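Local coordinates for protein 2-Keto-3-deoxy-(6-phospho-)gluconate aldolase (Thermoproteus tenax, PDB 2R91) that is an aldolase of the dihydrodipicolinate synthetase family, built on a TIM-barrel fold and assembled from four chains, at residues Ser180-Ser185 with Asp191-Ser196. Numbering follows the deposited sequence.
Sequences SLVFAS and DGVVAS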
loop_
_atom_site.group_PDB
_atom_site.type_symbol
_atom_site.label_atom_id
_atom_site.label_comp_id
_atom_site.label_asym_id
_atom_site.label_seq_id
_atom_site.Cartn_x
_atom_site.Cartn_y
_atom_site.Cartn_z
ATOM N N SER A 180 -17.888 -4.307 9.759
ATOM C CA SER A 180 -17.162 -5.229 10.652
ATOM C C SER A 180 -16.905 -4.613 12.025
ATOM O O SER A 180 -16.428 -5.310 12.943
ATOM C CB SER A 180 -15.847 -5.604 9.990
ATOM O OG SER A 180 -15.001 -4.466 10.067
ATOM N N LEU A 181 -17.195 -3.319 12.185
ATOM C CA LEU A 181 -16.936 -2.593 13.445
ATOM C C LEU A 181 -18.182 -2.050 14.177
ATOM O O LEU A 181 -18.062 -1.178 15.049
ATOM C CB LEU A 181 -15.911 -1.456 13.248
ATOM C CG LEU A 181 -14.478 -1.863 12.880
ATOM C CD1 LEU A 181 -13.608 -0.654 12.500
ATOM C CD2 LEU A 181 -13.850 -2.673 14.075
ATOM N N VAL A 182 -19.369 -2.545 13.842
ATOM C CA VAL A 182 -20.593 -2.070 14.519
ATOM C C VAL A 182 -20.562 -2.336 16.032
ATOM O O VAL A 182 -20.739 -1.444 16.861
ATOM C CB VAL A 182 -21.847 -2.693 13.889
ATOM C CG1 VAL A 182 -23.095 -2.386 14.730
ATOM C CG2 VAL A 182 -22.037 -2.140 12.416
ATOM N N PHE A 183 -20.352 -3.600 16.374
ATOM C CA PHE A 183 -20.152 -3.999 17.764
ATOM C C PHE A 183 -19.086 -3.140 18.444
ATOM O O PHE A 183 -19.358 -2.474 19.446
ATOM C CB PHE A 183 -19.841 -5.512 17.784
ATOM C CG PHE A 183 -19.122 -5.992 19.006
ATOM C CD1 PHE A 183 -19.546 -5.627 20.279
ATOM C CD2 PHE A 183 -18.057 -6.884 18.872
ATOM C CE1 PHE A 183 -18.867 -6.104 21.431
ATOM C CE2 PHE A 183 -17.379 -7.376 20.011
ATOM C CZ PHE A 183 -17.782 -7.005 21.263
ATOM N N ALA A 184 -17.882 -3.119 17.891
ATOM C CA ALA A 184 -16.785 -2.370 18.471
ATOM C C ALA A 184 -17.075 -0.868 18.649
ATOM O O ALA A 184 -16.731 -0.273 19.678
ATOM C CB ALA A 184 -15.524 -2.569 17.649
ATOM N N SER A 185 -17.703 -0.256 17.644
ATOM C CA SER A 185 -18.104 1.171 17.757
ATOM C C SER A 185 -19.022 1.451 18.953
ATOM O O SER A 185 -18.842 2.425 19.661
ATOM C CB SER A 185 -18.823 1.604 16.466
ATOM O OG SER A 185 -17.955 1.480 15.364
ATOM N N ASP A 191 -20.264 7.981 18.651
ATOM C CA ASP A 191 -21.621 8.509 18.647
ATOM C C ASP A 191 -22.584 7.617 17.884
ATOM O O ASP A 191 -23.787 7.754 18.003
ATOM C CB ASP A 191 -21.600 9.909 18.091
ATOM C CG ASP A 191 -20.825 10.817 18.975
ATOM O OD1 ASP A 191 -21.379 11.209 20.014
ATOM O OD2 ASP A 191 -19.646 11.068 18.691
ATOM N N GLY A 192 -22.054 6.706 17.070
ATOM C CA GLY A 192 -22.919 5.820 16.335
ATOM C C GLY A 192 -22.176 5.096 15.232
ATOM O O GLY A 192 -20.919 5.142 15.138
ATOM N N VAL A 193 -22.949 4.406 14.416
ATOM C CA VAL A 193 -22.424 3.705 13.249
ATOM C C VAL A 193 -23.143 4.207 12.012
ATOM O O VAL A 193 -24.316 4.559 12.084
ATOM C CB VAL A 193 -22.622 2.145 13.359
ATOM C CG1 VAL A 193 -21.859 1.601 14.601
ATOM C CG2 VAL A 193 -24.116 1.747 13.470
ATOM N N VAL A 194 -22.440 4.206 10.886
ATOM C CA VAL A 194 -23.076 4.424 9.594
ATOM C C VAL A 194 -22.745 3.245 8.685
ATOM O O VAL A 194 -21.982 3.357 7.745
ATOM C CB VAL A 194 -22.606 5.758 8.911
ATOM C CG1 VAL A 194 -23.437 6.041 7.644
ATOM C CG2 VAL A 194 -22.718 6.931 9.858
ATOM N N ALA A 195 -23.352 2.110 8.956
ATOM C CA ALA A 195 -23.011 0.879 8.258
ATOM C C ALA A 195 -24.007 0.523 7.149
ATOM O O ALA A 195 -25.231 0.601 7.329
ATOM C CB ALA A 195 -22.871 -0.290 9.308
ATOM N N SER A 196 -23.482 0.056 6.017
ATOM C CA SER A 196 -24.305 -0.351 4.866
ATOM C C SER A 196 -25.364 -1.389 5.206
ATOM O O SER A 196 -26.445 -1.399 4.611
ATOM C CB SER A 196 -23.397 -0.880 3.745
ATOM O OG SER A 196 -22.842 -2.155 4.107
#
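In the last beta-alpha-beta unit of the barrel, strand 173-176, helix 182-187 and strand 192-193, Val182 and Ser185 on the first turn of the helix pack against Val193 and Ala195. No hydrogen bond links the two segments and all five touching residues are buried, so the contact rests on van der Waals packing, chiefly of methyl groups. Val193 CG1 does most of the work. With this methyl anti to its own carbonyl carbon (chi1 -61°), it reaches between two helix residues one turn apart, lying 3.6 Å from Ser185 CB and 3.9 Å from Val182 CA. The side chains of Val182 and Val193 cross at about a right angle, and their CG1 methyls are the more distant pair at 4.2 Å. The other branch of Val182 turns to the next residue of 191-196 directed at the helix, CG2 meeting Ala195 CB at 3.7 Å.

Strand 192-193 is the eighth and last of the parallel barrel, and Val193 is hydrogen-bonded through its backbone to Glu2 and Val4 of the first strand, closing the cylinder. As in TIM barrels generally, the helix lies on the outer side of the strand, while helices 202-213 and 217-237 also touch Val182. Ser185 meets the strand chiefly through CB, while its buried hydroxyl is bonded inside the helix: two donors grip the carbonyl of the N-cap residue, OG bonding to Leu181 O at 2.7 Å from above the carbonyl plane (38° out of it), and Ser185 N reaching Leu181 O from the opposite face at 2.8 Å.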